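Local coordinates for uncharacterized protein MJ0754 (Methanocaldococcus jannaschii, PDB 3Q4N), which is of unknown function but adopts a ferritin-like four-helix bundle that binds metal at a dinuclear centre, at residues E52-H57 against K141-H146. Residues are numbered along the deposited sequence; the frame is centred on the assembly and turned at random.
Sequences ESEQTH and KGSRNH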
loop_
_atom_site.group_PDB
_atom_site.type_symbol
_atom_site.label_atom_id
_atom_site.label_comp_id
_atom_site.label_asym_id
_atom_site.label_seq_id
_atom_site.Cartn_x
_atom_site.Cartn_y
_atom_site.Cartn_z
ATOM N N GLU B 52 -5.108 15.183 -18.111
ATOM C CA GLU B 52 -6.254 15.041 -19.004
ATOM C C GLU B 52 -6.722 13.594 -18.993
ATOM O O GLU B 52 -7.912 13.310 -19.121
ATOM C CB GLU B 52 -5.867 15.469 -20.429
ATOM C CG GLU B 52 -6.803 16.535 -21.056
ATOM C CD GLU B 52 -6.066 17.596 -21.936
ATOM O OE1 GLU B 52 -5.007 18.134 -21.510
ATOM O OE2 GLU B 52 -6.567 17.912 -23.050
ATOM N N SER B 53 -5.786 12.679 -18.823
ATOM C CA SER B 53 -6.143 11.287 -18.763
ATOM C C SER B 53 -6.739 10.953 -17.413
ATOM O O SER B 53 -7.762 10.262 -17.316
ATOM C CB SER B 53 -4.921 10.430 -18.998
ATOM O OG SER B 53 -5.321 9.111 -19.274
ATOM N N GLU B 54 -6.094 11.452 -16.361
ATOM C CA GLU B 54 -6.583 11.231 -15.003
ATOM C C GLU B 54 -7.964 11.852 -14.781
ATOM O O GLU B 54 -8.713 11.378 -13.919
ATOM C CB GLU B 54 -5.555 11.664 -13.951
ATOM C CG GLU B 54 -4.265 10.811 -13.963
ATOM C CD GLU B 54 -4.422 9.477 -13.235
ATOM O OE1 GLU B 54 -5.501 9.298 -12.646
ATOM O OE2 GLU B 54 -3.485 8.611 -13.237
ATOM N N GLN B 55 -8.316 12.871 -15.580
ATOM C CA GLN B 55 -9.692 13.391 -15.585
ATOM C C GLN B 55 -10.616 12.319 -16.108
ATOM O O GLN B 55 -11.565 11.950 -15.411
ATOM C CB GLN B 55 -9.858 14.659 -16.408
ATOM C CG GLN B 55 -11.303 15.161 -16.459
ATOM C CD GLN B 55 -11.843 15.550 -15.094
ATOM O OE1 GLN B 55 -11.345 16.464 -14.454
ATOM N NE2 GLN B 55 -12.868 14.853 -14.645
ATOM N N THR B 56 -10.341 11.828 -17.319
ATOM C CA THR B 56 -11.001 10.628 -17.844
ATOM C C THR B 56 -11.209 9.604 -16.729
ATOM O O THR B 56 -12.334 9.275 -16.388
ATOM C CB THR B 56 -10.172 9.924 -18.970
ATOM O OG1 THR B 56 -9.840 10.860 -20.009
ATOM C CG2 THR B 56 -10.936 8.735 -19.556
ATOM N N HIS B 57 -10.118 9.113 -16.156
ATOM C CA HIS B 57 -10.209 8.144 -15.063
ATOM C C HIS B 57 -11.182 8.604 -13.952
ATOM O O HIS B 57 -11.908 7.787 -13.370
ATOM C CB HIS B 57 -8.833 7.910 -14.433
ATOM C CG HIS B 57 -7.852 7.166 -15.297
ATOM N ND1 HIS B 57 -6.890 6.330 -14.766
ATOM C CD2 HIS B 57 -7.661 7.152 -16.638
ATOM C CE1 HIS B 57 -6.155 5.832 -15.741
ATOM N NE2 HIS B 57 -6.602 6.311 -16.888
ATOM N N LYS B 141 -4.727 -0.447 -16.859
ATOM C CA LYS B 141 -4.262 -0.268 -18.221
ATOM C C LYS B 141 -3.737 1.147 -18.436
ATOM O O LYS B 141 -2.563 1.320 -18.770
ATOM C CB LYS B 141 -5.386 -0.599 -19.198
ATOM C CG LYS B 141 -5.013 -0.487 -20.678
ATOM C CD LYS B 141 -5.558 -1.665 -21.480
ATOM C CE LYS B 141 -5.110 -2.999 -20.871
ATOM N NZ LYS B 141 -4.341 -3.835 -21.850
ATOM N N GLY B 142 -4.596 2.151 -18.218
ATOM C CA GLY B 142 -4.209 3.571 -18.333
ATOM C C GLY B 142 -3.028 3.935 -17.451
ATOM O O GLY B 142 -2.136 4.653 -17.869
ATOM N N SER B 143 -3.016 3.411 -16.229
ATOM C CA SER B 143 -1.960 3.707 -15.256
ATOM C C SER B 143 -0.605 3.129 -15.630
ATOM O O SER B 143 0.428 3.761 -15.405
ATOM C CB SER B 143 -2.346 3.225 -13.848
ATOM O OG SER B 143 -2.992 4.259 -13.114
ATOM N N ARG B 144 -0.610 1.927 -16.192
ATOM C CA ARG B 144 0.626 1.306 -16.638
ATOM C C ARG B 144 1.335 2.176 -17.685
ATOM O O ARG B 144 2.562 2.333 -17.646
ATOM C CB ARG B 144 0.357 -0.106 -17.155
ATOM C CG ARG B 144 0.056 -1.117 -16.043
ATOM C CD ARG B 144 0.284 -2.570 -16.488
ATOM N NE ARG B 144 -0.886 -3.208 -17.111
ATOM C CZ ARG B 144 -1.621 -4.154 -16.523
ATOM N NH1 ARG B 144 -1.316 -4.573 -15.295
ATOM N NH2 ARG B 144 -2.663 -4.685 -17.163
ATOM N N ASN B 145 0.546 2.760 -18.590
ATOM C CA ASN B 145 1.041 3.697 -19.581
ATOM C C ASN B 145 1.657 4.945 -19.004
ATOM O O ASN B 145 2.628 5.482 -19.553
ATOM C CB ASN B 145 -0.079 4.100 -20.518
ATOM C CG ASN B 145 -0.008 3.364 -21.821
ATOM O OD1 ASN B 145 -0.089 2.135 -21.844
ATOM N ND2 ASN B 145 0.176 4.099 -22.922
ATOM N N HIS B 146 1.089 5.420 -17.907
ATOM C CA HIS B 146 1.646 6.586 -17.234
ATOM C C HIS B 146 3.032 6.287 -16.643
ATOM O O HIS B 146 3.975 7.071 -16.805
ATOM C CB HIS B 146 0.679 7.113 -16.173
ATOM C CG HIS B 146 -0.670 7.485 -16.716
ATOM N ND1 HIS B 146 -1.835 7.321 -15.997
ATOM C CD2 HIS B 146 -1.039 7.989 -17.915
ATOM C CE1 HIS B 146 -2.861 7.714 -16.732
ATOM N NE2 HIS B 146 -2.404 8.126 -17.897
#
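With CG beside the backbone N and anti to the carbonyl carbon in both residues (chi1 -70° in His-57, -58° in His-146), two histidines reach from opposite sides into the interface between two nearly antiparallel helices. Their rings meet obliquely, with CE1 of His-57 3.9 Å from CE1 of His-146. NE2 of His-57 lies 3.9 Å from CA of Gly-142, which sits with the N of Ser-143 at the edge of the His-57 ring. On its own helix, one turn back, the carbonyl O of Gly-142 lies over one face of the His-146 ring. Ser-53 approaches the same ring at its edge, in plane, and its OG makes a weak hydrogen bond of 3.4 Å to His-146 NE2. On the other nitrogen's side the bent chain of Glu-54 brings OE2 to 3.5 Å from His-146 ND1, the carboxylate plane turned 44° from the ring. Replacing His-146 by alanine is likely to leave Ser-53 OG without this weak partner and to open a gap beside the His-57 ring. Helix 15-42 contributes Glu-28, bonded to His-57 ND1, while Glu-113 of helix 102-125 takes Ser-143 OG, a gathering of glutamates and histidines consistent with the dinuclear metal centre of a ferritin-like bundle; helices 45-68 and 130-155 thus pack together with both around the core of the four-helix bundle.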